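Local coordinates for CELL division control protein 6 (Pyrobaculum aerophilum, PDB 1FNN) that binds ADP and magnesium through an AAA+ ATPase core and is probably involved in regulating DNA replication, at residues D196-I201 / G238-A243; P53-T58 / I188-Y193; Q221-I226 / E265-S270. All blocks are in the same frame, centred on the assembly; numbering follows the deposited sequence.

How the contacts relate
Contacts 1 and 2 are neighbours on the bound ADP, with centres 11 Å apart. Contact 2 holds the phosphates and magnesium through the P-loop and reaches the adenine with Tyr-193; contact 1 closes over the adenine and ribose from the lid. The two meet directly: Ala-240 N lies 2.9 Å from Gly-54 O, and Gly-238 O lies 3.1 Å from Tyr-193 N, both probable hydrogen bonds. Contact 3, centred 12 Å from contact 1, lies farther from the nucleotide, the Ile-223 side chain about 12 Å from ADP. Helix 217-227 links contacts 1 and 3, since Ile-198 CG2 packs 3.7 Å from Ala-224 CA. Contact 3 stays about 7 Å from contact 2 at the nearest atoms.

Contact 1: D196-I201 / G238-A243; sequences DQIFDI and GDARLA. With ADP (adenosine-5'-diphosphate), chain D.
Helix 195-209 meets the start of helix 240-256 with the CA atoms of Ile-198 and Ala-240 6.4 Å apart, a close approach of two helices in the AAA+ lid. The small side chains of Ala-240 and Ala-243 are consistent with it. Ile-198 bears on the partner with two branches. Its CD1 lies over the backbone of Ala-240, 3.8 Å from Ala-240 CA. Its CG2 points opposite the backbone N and meets Ala-243 CB at 3.5 Å. Ile-201, one turn on, brings CD1 to 4.2 Å from Ala-240 CB. The contact is apolar and buried.

Ile-201, Ala-240 and Arg-241 also line the ADP pocket. CG1, CG2 and CD1 of Ile-201 all lie against the adenine, with CD1 3.6 Å from C6 of ADP. Ala-240 CB approaches the ribose, and Arg-241 lies along C4' and C5' with its CA and CB. Asp-239 is the N-cap of helix 240-256, and its OD2 makes a salt bridge with Arg-52 of the P-loop. That salt bridge ties the start of the lid helix to the nucleotide-binding core. Asp-239 OD1 accepts from Leu-242 N at 3.0 Å, the N-H coming from above the carboxylate plane.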
loop_
_atom_site.group_PDB
_atom_site.type_symbol
_atom_site.label_atom_id
_atom_site.label_comp_id
_atom_site.label_asym_id
_atom_site.label_seq_id
_atom_site.Cartn_x
_atom_site.Cartn_y
_atom_site.Cartn_z
ATOM N N ASP A 196 9.836 -7.048 -5.837
ATOM C CA ASP A 196 9.869 -6.901 -7.278
ATOM C C ASP A 196 8.549 -6.227 -7.757
ATOM O O ASP A 196 8.627 -5.422 -8.665
ATOM C CB ASP A 196 10.037 -8.269 -7.941
ATOM C CG ASP A 196 11.220 -8.937 -7.220
ATOM O OD1 ASP A 196 10.944 -9.642 -6.210
ATOM O OD2 ASP A 196 12.340 -8.702 -7.712
ATOM N N GLN A 197 7.428 -6.548 -7.155
ATOM C CA GLN A 197 6.155 -5.943 -7.620
ATOM C C GLN A 197 6.145 -4.467 -7.292
ATOM O O GLN A 197 5.681 -3.630 -8.098
ATOM C CB GLN A 197 5.013 -6.690 -6.915
ATOM C CG GLN A 197 4.931 -8.146 -7.405
ATOM C CD GLN A 197 3.961 -8.954 -6.599
ATOM O OE1 GLN A 197 3.544 -8.679 -5.460
ATOM N NE2 GLN A 197 3.557 -10.051 -7.237
ATOM N N ILE A 198 6.595 -4.114 -6.063
ATOM C CA ILE A 198 6.758 -2.688 -5.734
ATOM C C ILE A 198 7.621 -1.963 -6.737
ATOM O O ILE A 198 7.305 -0.882 -7.268
ATOM C CB ILE A 198 7.302 -2.465 -4.307
ATOM C CG1 ILE A 198 6.262 -2.912 -3.284
ATOM C CG2 ILE A 198 7.666 -1.001 -4.108
ATOM C CD1 ILE A 198 5.013 -2.024 -3.237
ATOM N N PHE A 199 8.775 -2.535 -7.093
ATOM C CA PHE A 199 9.635 -1.958 -8.097
ATOM C C PHE A 199 8.814 -1.709 -9.403
ATOM O O PHE A 199 9.050 -0.651 -9.996
ATOM C CB PHE A 199 10.811 -2.877 -8.416
ATOM C CG PHE A 199 11.662 -2.403 -9.547
ATOM C CD1 PHE A 199 12.684 -1.505 -9.337
ATOM C CD2 PHE A 199 11.440 -2.859 -10.840
ATOM C CE1 PHE A 199 13.475 -1.060 -10.362
ATOM C CE2 PHE A 199 12.232 -2.414 -11.881
ATOM C CZ PHE A 199 13.256 -1.513 -11.657
ATOM N N ASP A 200 8.074 -2.707 -9.855
ATOM C CA ASP A 200 7.387 -2.492 -11.166
ATOM C C ASP A 200 6.395 -1.328 -11.075
ATOM O O ASP A 200 6.198 -0.569 -12.010
ATOM C CB ASP A 200 6.696 -3.755 -11.608
ATOM C CG ASP A 200 7.607 -4.940 -11.894
ATOM O OD1 ASP A 200 8.754 -4.744 -12.328
ATOM O OD2 ASP A 200 7.134 -6.064 -11.671
ATOM N N ILE A 201 5.649 -1.239 -9.984
ATOM C CA ILE A 201 4.746 -0.123 -9.747
ATOM C C ILE A 201 5.496 1.200 -9.776
ATOM O O ILE A 201 5.092 2.184 -10.426
ATOM C CB ILE A 201 4.029 -0.301 -8.424
ATOM C CG1 ILE A 201 3.149 -1.564 -8.547
ATOM C CG2 ILE A 201 3.213 0.939 -8.018
ATOM C CD1 ILE A 201 2.482 -1.959 -7.230
ATOM N N GLY A 238 4.615 -4.323 2.111
ATOM C CA GLY A 238 3.921 -4.573 0.862
ATOM C C GLY A 238 2.960 -3.445 0.473
ATOM O O GLY A 238 1.993 -3.718 -0.228
ATOM N N ASP A 239 3.046 -2.301 1.123
ATOM C CA ASP A 239 2.151 -1.168 0.909
ATOM C C ASP A 239 2.605 -0.262 -0.221
ATOM O O ASP A 239 3.630 0.433 -0.146
ATOM C CB ASP A 239 2.071 -0.401 2.238
ATOM C CG ASP A 239 1.116 0.772 2.229
ATOM O OD1 ASP A 239 0.889 1.362 1.142
ATOM O OD2 ASP A 239 0.591 1.105 3.302
ATOM N N ALA A 240 1.883 -0.260 -1.358
ATOM C CA ALA A 240 2.273 0.537 -2.507
ATOM C C ALA A 240 2.062 2.029 -2.288
ATOM O O ALA A 240 2.764 2.864 -2.879
ATOM C CB ALA A 240 1.496 0.101 -3.748
ATOM N N ARG A 241 1.132 2.385 -1.429
ATOM C CA ARG A 241 0.947 3.817 -1.146
ATOM C C ARG A 241 2.243 4.388 -0.582
ATOM O O ARG A 241 2.717 5.510 -0.832
ATOM C CB ARG A 241 -0.218 3.990 -0.167
ATOM C CG ARG A 241 -0.584 5.464 -0.001
ATOM C CD ARG A 241 -1.433 5.760 1.203
ATOM N NE ARG A 241 -0.801 5.467 2.471
ATOM C CZ ARG A 241 0.257 5.984 3.070
ATOM N NH1 ARG A 241 1.013 6.962 2.573
ATOM N NH2 ARG A 241 0.583 5.481 4.256
ATOM N N LEU A 242 2.716 3.693 0.468
ATOM C CA LEU A 242 3.956 4.114 1.146
ATOM C C LEU A 242 5.094 4.175 0.167
ATOM O O LEU A 242 5.865 5.130 0.239
ATOM C CB LEU A 242 4.252 3.053 2.238
ATOM C CG LEU A 242 5.528 3.256 3.051
ATOM C CD1 LEU A 242 5.460 4.574 3.798
ATOM C CD2 LEU A 242 5.704 2.037 3.998
ATOM N N ALA A 243 5.271 3.170 -0.699
ATOM C CA ALA A 243 6.371 3.181 -1.638
ATOM C C ALA A 243 6.282 4.379 -2.570
ATOM O O ALA A 243 7.276 5.071 -2.807
ATOM C CB ALA A 243 6.492 1.881 -2.418
HETATM P PB ADP D . -5.830 0.116 -0.960
HETATM O O1B ADP D . -7.307 0.473 -1.060
HETATM O O2B ADP D . -5.565 -1.273 -1.102
HETATM O O3B ADP D . -5.505 0.603 0.376
HETATM P PA ADP D . -4.851 1.680 -3.121
HETATM O O1A ADP D . -5.805 1.212 -4.143
HETATM O O2A ADP D . -5.177 3.035 -2.661
HETATM O O3A ADP D . -4.790 0.691 -1.949
HETATM O "O5'" ADP D . -3.327 1.766 -3.717
HETATM C "C5'" ADP D . -2.413 2.523 -2.943
HETATM C "C4'" ADP D . -1.588 3.356 -3.945
HETATM O "O4'" ADP D . -0.889 2.465 -4.784
HETATM C "C3'" ADP D . -2.417 4.228 -4.880
HETATM O "O3'" ADP D . -1.649 5.373 -5.208
HETATM C "C2'" ADP D . -2.624 3.272 -6.006
HETATM O "O2'" ADP D . -2.923 3.935 -7.236
HETATM C "C1'" ADP D . -1.234 2.632 -6.107
HETATM N N9 ADP D . -1.398 1.328 -6.622
HETATM C C8 ADP D . -1.785 0.226 -5.907
HETATM N N7 ADP D . -1.620 -0.908 -6.521
HETATM C C5 ADP D . -1.082 -0.516 -7.736
HETATM C C6 ADP D . -0.697 -1.252 -8.869
HETATM N N6 ADP D . -0.836 -2.568 -8.913
HETATM N N1 ADP D . -0.225 -0.585 -9.925
HETATM C C2 ADP D . -0.139 0.730 -9.866
HETATM N N3 ADP D . -0.465 1.549 -8.868
HETATM C C4 ADP D . -0.943 0.837 -7.812
#

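Contact 2: P53-T58 / I188-Y193; sequences PGTGKT and IRFSPY. With MG (magnesium ion), chain C; ADP (adenosine-5'-diphosphate), chain D.
The P-loop (Walker A motif) of the AAA+ core packs here against the end of strand 187-189 and the loop that follows, beside the bound ADP. Thr-55 and Phe-190 are nearest in the backbone. Thr-55 OG1 rests 3.5 Å from Phe-190 CB and is itself hydrogen-bonded to Arg-52 O. The threonine methyl CG2 reaches on to Ser-191 O and Pro-192 CA. Lys-57 CG lies over one face of the Phe-190 ring in a CH-pi contact, 3.9 Å from the ring centroid. The lysine chain then bends at chi3 (-62°) and chi4 (-66°), which turns NZ back to O2B of ADP and to Gly-51 O.

Two bonds from Lys-57 thus hold O2B, one from NZ and one from the backbone N at 2.8 Å. Gly-54 N donates to O3B and Thr-58 N to O1B. Together these donors grip the oxygens of the beta phosphate. Magnesium is six-coordinate: Thr-58 OG1, O1B of ADP and four waters. Asp-132 is hydrogen-bonded to Thr-58 OG1 as a second-shell partner.

Gly-56 has backbone angles that crowd a CB, and a CB here would also clash with Tyr-193 OH. The Tyr-193 ring has Gly-54 O at its edge, 3.5 Å from CE1. Its hydroxyl accepts a hydrogen bond from the adenine amino group, with N6 of ADP 3.0 Å from Tyr-193 OH and an angle of 160° at the hydrogen.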
loop_
_atom_site.group_PDB
_atom_site.type_symbol
_atom_site.label_atom_id
_atom_site.label_comp_id
_atom_site.label_asym_id
_atom_site.label_seq_id
_atom_site.Cartn_x
_atom_site.Cartn_y
_atom_site.Cartn_z
ATOM N N PRO A 53 -3.628 -2.402 3.959
ATOM C CA PRO A 53 -3.557 -1.076 3.345
ATOM C C PRO A 53 -2.499 -1.037 2.269
ATOM O O PRO A 53 -1.415 -1.633 2.334
ATOM C CB PRO A 53 -3.273 -0.119 4.494
ATOM C CG PRO A 53 -3.768 -0.846 5.706
ATOM C CD PRO A 53 -3.482 -2.305 5.436
ATOM N N GLY A 54 -2.903 -0.447 1.132
ATOM C CA GLY A 54 -1.934 -0.203 0.078
ATOM C C GLY A 54 -1.740 -1.358 -0.883
ATOM O O GLY A 54 -0.788 -1.288 -1.672
ATOM N N THR A 55 -2.633 -2.335 -0.821
ATOM C CA THR A 55 -2.514 -3.488 -1.728
ATOM C C THR A 55 -3.373 -3.272 -2.989
ATOM O O THR A 55 -3.410 -4.183 -3.815
ATOM C CB THR A 55 -2.927 -4.786 -1.041
ATOM O OG1 THR A 55 -4.201 -4.700 -0.359
ATOM C CG2 THR A 55 -1.878 -5.135 0.042
ATOM N N GLY A 56 -3.805 -2.046 -3.310
ATOM C CA GLY A 56 -4.499 -1.811 -4.594
ATOM C C GLY A 56 -5.989 -2.159 -4.628
ATOM O O GLY A 56 -6.578 -2.300 -5.720
ATOM N N LYS A 57 -6.660 -2.275 -3.500
ATOM C CA LYS A 57 -8.080 -2.631 -3.509
ATOM C C LYS A 57 -8.899 -1.507 -4.189
ATOM O O LYS A 57 -9.608 -1.749 -5.142
ATOM C CB LYS A 57 -8.561 -2.948 -2.106
ATOM C CG LYS A 57 -7.751 -4.050 -1.359
ATOM C CD LYS A 57 -8.315 -4.305 0.029
ATOM C CE LYS A 57 -8.265 -3.081 0.964
ATOM N NZ LYS A 57 -6.836 -2.758 1.252
ATOM N N THR A 58 -8.763 -0.271 -3.719
ATOM C CA THR A 58 -9.527 0.858 -4.247
ATOM C C THR A 58 -9.161 1.123 -5.684
ATOM O O THR A 58 -10.059 1.285 -6.538
ATOM C CB THR A 58 -9.261 2.147 -3.433
ATOM O OG1 THR A 58 -9.757 1.882 -2.118
ATOM C CG2 THR A 58 -9.993 3.371 -4.020
ATOM N N ILE A 188 -12.174 -11.651 -3.050
ATOM C CA ILE A 188 -10.994 -11.434 -3.891
ATOM C C ILE A 188 -9.893 -10.887 -2.967
ATOM O O ILE A 188 -10.165 -9.925 -2.226
ATOM C CB ILE A 188 -11.322 -10.413 -4.997
ATOM C CG1 ILE A 188 -12.486 -10.891 -5.894
ATOM C CG2 ILE A 188 -10.065 -10.177 -5.839
ATOM C CD1 ILE A 188 -12.855 -9.798 -6.928
ATOM N N ARG A 189 -8.749 -11.553 -2.941
ATOM C CA ARG A 189 -7.695 -11.249 -2.000
ATOM C C ARG A 189 -6.554 -10.529 -2.694
ATOM O O ARG A 189 -6.236 -10.797 -3.827
ATOM C CB ARG A 189 -7.096 -12.551 -1.371
ATOM C CG ARG A 189 -8.205 -13.295 -0.610
ATOM C CD ARG A 189 -7.710 -14.459 0.262
ATOM N NE ARG A 189 -8.850 -15.014 0.992
ATOM C CZ ARG A 189 -9.214 -14.604 2.201
ATOM N NH1 ARG A 189 -8.539 -13.642 2.822
ATOM N NH2 ARG A 189 -10.264 -15.164 2.791
ATOM N N PHE A 190 -6.042 -9.509 -2.014
ATOM C CA PHE A 190 -4.980 -8.652 -2.530
ATOM C C PHE A 190 -3.804 -8.821 -1.538
ATOM O O PHE A 190 -3.955 -8.363 -0.400
ATOM C CB PHE A 190 -5.446 -7.185 -2.466
ATOM C CG PHE A 190 -6.596 -6.905 -3.406
ATOM C CD1 PHE A 190 -7.864 -7.460 -3.206
ATOM C CD2 PHE A 190 -6.362 -6.067 -4.491
ATOM C CE1 PHE A 190 -8.891 -7.163 -4.113
ATOM C CE2 PHE A 190 -7.376 -5.769 -5.388
ATOM C CZ PHE A 190 -8.616 -6.333 -5.171
ATOM N N SER A 191 -2.810 -9.584 -1.936
ATOM C CA SER A 191 -1.728 -9.880 -0.970
ATOM C C SER A 191 -0.673 -8.783 -0.998
ATOM O O SER A 191 -0.698 -7.926 -1.879
ATOM C CB SER A 191 -1.104 -11.217 -1.378
ATOM O OG SER A 191 -0.278 -10.897 -2.489
ATOM N N PRO A 192 0.053 -8.635 0.109
ATOM C CA PRO A 192 1.062 -7.593 0.236
ATOM C C PRO A 192 1.938 -7.672 -1.003
ATOM O O PRO A 192 2.186 -8.792 -1.473
ATOM C CB PRO A 192 1.803 -7.973 1.520
ATOM C CG PRO A 192 0.751 -8.703 2.320
ATOM C CD PRO A 192 0.074 -9.584 1.273
ATOM N N TYR A 193 2.326 -6.528 -1.574
ATOM C CA TYR A 193 3.183 -6.624 -2.744
ATOM C C TYR A 193 4.611 -7.039 -2.306
ATOM O O TYR A 193 5.115 -6.548 -1.289
ATOM C CB TYR A 193 3.325 -5.301 -3.473
ATOM C CG TYR A 193 2.049 -4.833 -4.164
ATOM C CD1 TYR A 193 1.299 -3.762 -3.699
ATOM C CD2 TYR A 193 1.615 -5.495 -5.310
ATOM C CE1 TYR A 193 0.133 -3.332 -4.344
ATOM C CE2 TYR A 193 0.465 -5.095 -5.971
ATOM C CZ TYR A 193 -0.258 -4.018 -5.472
ATOM O OH TYR A 193 -1.405 -3.665 -6.173
HETATM MG MG MG C . -8.528 1.739 -0.394
HETATM P PB ADP D . -5.830 0.116 -0.960
HETATM O O1B ADP D . -7.307 0.473 -1.060
HETATM O O2B ADP D . -5.565 -1.273 -1.102
HETATM O O3B ADP D . -5.505 0.603 0.376
HETATM P PA ADP D . -4.851 1.680 -3.121
HETATM O O1A ADP D . -5.805 1.212 -4.143
HETATM O O2A ADP D . -5.177 3.035 -2.661
HETATM O O3A ADP D . -4.790 0.691 -1.949
HETATM O "O5'" ADP D . -3.327 1.766 -3.717
HETATM C "C5'" ADP D . -2.413 2.523 -2.943
HETATM C "C4'" ADP D . -1.588 3.356 -3.945
HETATM O "O4'" ADP D . -0.889 2.465 -4.784
HETATM C "C3'" ADP D . -2.417 4.228 -4.880
HETATM O "O3'" ADP D . -1.649 5.373 -5.208
HETATM C "C2'" ADP D . -2.624 3.272 -6.006
HETATM O "O2'" ADP D . -2.923 3.935 -7.236
HETATM C "C1'" ADP D . -1.234 2.632 -6.107
HETATM N N9 ADP D . -1.398 1.328 -6.622
HETATM C C8 ADP D . -1.785 0.226 -5.907
HETATM N N7 ADP D . -1.620 -0.908 -6.521
HETATM C C5 ADP D . -1.082 -0.516 -7.736
HETATM C C6 ADP D . -0.697 -1.252 -8.869
HETATM N N6 ADP D . -0.836 -2.568 -8.913
HETATM N N1 ADP D . -0.225 -0.585 -9.925
HETATM C C2 ADP D . -0.139 0.730 -9.866
HETATM N N3 ADP D . -0.465 1.549 -8.868
HETATM C C4 ADP D . -0.943 0.837 -7.812
HETATM O O HOH W 1 -9.804 0.305 0.357
HETATM O O HOH W 2 -9.680 3.255 0.444
HETATM O O HOH W 3 -7.451 1.791 1.536
HETATM O O HOH W 4 -7.482 3.568 -1.095
#

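Contact 3: Q221-I226 / E265-S270; sequences QMIADI and EDVRKS
Met-222 and Val-267 meet tip to tip between two helices of the AAA+ lid. Met-222 CE lies 3.5 Å from Val-267 CG1, a tight carbon pair. The methionine reaches across because CG stands opposite the backbone N (chi1 176°) and the chain runs on extended to CE. Its sulfur also lies against the valine, with SD 3.9 Å from Val-267 CG1. Beyond the valine, Met-222 CE touches the aliphatic part of Arg-268, 3.8 Å from CG.

Val-267 CG1 is shared by three side chains of the other helix. The Ile-223 side chain crosses that of Val-267 at an angle, with Ile-223 CG1 3.9 Å from Val-267 CG1. Ile-226 lies alongside, pointing the other way, with CD1 3.8 Å from the same methyl. An alanine in place of Met-222 would remove the chain beyond CB, which would probably open a gap between the helices, with Arg-268 CG losing its neighbour and Val-267 CG1 left to the two isoleucines of this helix.

The two helix segments run nearly parallel, at 26°, with axes 10.7 Å apart. That spacing is wide, and the long methionine spans it. All five touching residues are buried.

Other parts of the fold enclose the pair. Helix 195-209 packs on Ile-223 through Leu-202, and helix 240-256 packs on Val-267 through Ser-250. Ile-226 also rests on Leu-275 and Thr-370. Arg-268 NE finds its partner outside the pair: the chain is extended from CG to NE, and NE donates a hydrogen bond to Ile-368 O.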
loop_
_atom_site.group_PDB
_atom_site.type_symbol
_atom_site.label_atom_id
_atom_site.label_comp_id
_atom_site.label_asym_id
_atom_site.label_seq_id
_atom_site.Cartn_x
_atom_site.Cartn_y
_atom_site.Cartn_z
ATOM N N GLN A 221 14.890 0.364 -6.692
ATOM C CA GLN A 221 15.083 -0.904 -5.971
ATOM C C GLN A 221 15.286 -0.701 -4.461
ATOM O O GLN A 221 14.698 -1.447 -3.664
ATOM C CB GLN A 221 16.238 -1.719 -6.532
ATOM C CG GLN A 221 16.041 -2.427 -7.855
ATOM C CD GLN A 221 17.361 -2.841 -8.483
ATOM O OE1 GLN A 221 18.442 -2.346 -8.126
ATOM N NE2 GLN A 221 17.318 -3.760 -9.438
ATOM N N MET A 222 15.956 0.376 -4.103
ATOM C CA MET A 222 16.159 0.759 -2.683
ATOM C C MET A 222 14.871 1.003 -1.948
ATOM O O MET A 222 14.581 0.531 -0.818
ATOM C CB MET A 222 17.097 1.957 -2.696
ATOM C CG MET A 222 17.404 2.608 -1.351
ATOM S SD MET A 222 18.405 4.102 -1.526
ATOM C CE MET A 222 18.429 4.711 0.150
ATOM N N ILE A 223 13.971 1.783 -2.627
ATOM C CA ILE A 223 12.672 2.056 -2.038
ATOM C C ILE A 223 11.836 0.782 -1.969
ATOM O O ILE A 223 11.168 0.533 -0.985
ATOM C CB ILE A 223 11.870 3.103 -2.901
ATOM C CG1 ILE A 223 12.667 4.386 -2.963
ATOM C CG2 ILE A 223 10.478 3.245 -2.291
ATOM C CD1 ILE A 223 12.081 5.531 -3.811
ATOM N N ALA A 224 11.905 -0.066 -3.009
ATOM C CA ALA A 224 11.174 -1.329 -3.010
ATOM C C ALA A 224 11.689 -2.321 -1.937
ATOM O O ALA A 224 10.911 -3.019 -1.300
ATOM C CB ALA A 224 11.405 -1.981 -4.381
ATOM N N ASP A 225 12.971 -2.235 -1.642
ATOM C CA ASP A 225 13.607 -3.040 -0.590
ATOM C C ASP A 225 13.156 -2.575 0.770
ATOM O O ASP A 225 13.015 -3.407 1.668
ATOM C CB ASP A 225 15.147 -3.036 -0.670
ATOM C CG ASP A 225 15.564 -3.969 -1.795
ATOM O OD1 ASP A 225 14.692 -4.784 -2.155
ATOM O OD2 ASP A 225 16.693 -3.894 -2.297
ATOM N N ILE A 226 12.820 -1.295 0.929
ATOM C CA ILE A 226 12.324 -0.799 2.199
ATOM C C ILE A 226 10.874 -1.210 2.401
ATOM O O ILE A 226 10.392 -1.147 3.534
ATOM C CB ILE A 226 12.354 0.750 2.226
ATOM C CG1 ILE A 226 13.753 1.337 2.057
ATOM C CG2 ILE A 226 11.758 1.313 3.496
ATOM C CD1 ILE A 226 13.668 2.853 1.847
ATOM N N GLU A 265 20.624 9.560 -0.082
ATOM C CA GLU A 265 20.234 10.291 1.115
ATOM C C GLU A 265 18.818 10.882 1.020
ATOM O O GLU A 265 18.138 11.023 2.036
ATOM C CB GLU A 265 21.185 11.457 1.462
ATOM C CG GLU A 265 21.274 12.449 0.309
ATOM C CD GLU A 265 22.357 13.503 0.340
ATOM O OE1 GLU A 265 23.302 13.318 -0.471
ATOM O OE2 GLU A 265 22.323 14.493 1.113
ATOM N N ASP A 266 18.388 11.226 -0.214
ATOM C CA ASP A 266 16.982 11.719 -0.323
ATOM C C ASP A 266 16.020 10.631 0.099
ATOM O O ASP A 266 15.044 10.844 0.833
ATOM C CB ASP A 266 16.785 12.118 -1.815
ATOM C CG ASP A 266 17.766 13.216 -2.251
ATOM O OD1 ASP A 266 17.830 14.180 -1.439
ATOM O OD2 ASP A 266 18.316 12.969 -3.315
ATOM N N VAL A 267 16.237 9.371 -0.343
ATOM C CA VAL A 267 15.386 8.265 0.071
ATOM C C VAL A 267 15.409 8.035 1.588
ATOM O O VAL A 267 14.363 7.835 2.239
ATOM C CB VAL A 267 15.789 6.988 -0.683
ATOM C CG1 VAL A 267 15.108 5.701 -0.229
ATOM C CG2 VAL A 267 15.582 7.132 -2.204
ATOM N N ARG A 268 16.620 8.010 2.197
ATOM C CA ARG A 268 16.734 7.758 3.633
ATOM C C ARG A 268 15.963 8.770 4.449
ATOM O O ARG A 268 15.210 8.487 5.389
ATOM C CB ARG A 268 18.258 7.788 4.055
ATOM C CG ARG A 268 19.034 6.624 3.421
ATOM C CD ARG A 268 20.528 6.511 3.910
ATOM N NE ARG A 268 21.220 5.607 2.962
ATOM C CZ ARG A 268 22.205 6.023 2.194
ATOM N NH1 ARG A 268 22.611 7.300 2.259
ATOM N NH2 ARG A 268 22.791 5.178 1.361
ATOM N N LYS A 269 16.126 10.057 4.100
ATOM C CA LYS A 269 15.409 11.122 4.799
ATOM C C LYS A 269 13.902 10.985 4.535
ATOM O O LYS A 269 13.161 11.124 5.502
ATOM C CB LYS A 269 15.885 12.523 4.399
ATOM C CG LYS A 269 17.377 12.543 4.101
ATOM C CD LYS A 269 18.117 13.688 4.800
ATOM C CE LYS A 269 19.447 13.203 5.355
ATOM N NZ LYS A 269 20.526 14.220 5.353
ATOM N N SER A 270 13.509 10.673 3.297
ATOM C CA SER A 270 12.045 10.553 3.032
ATOM C C SER A 270 11.446 9.376 3.781
ATOM O O SER A 270 10.424 9.474 4.474
ATOM C CB SER A 270 11.840 10.453 1.503
ATOM O OG SER A 270 12.277 11.721 0.910
#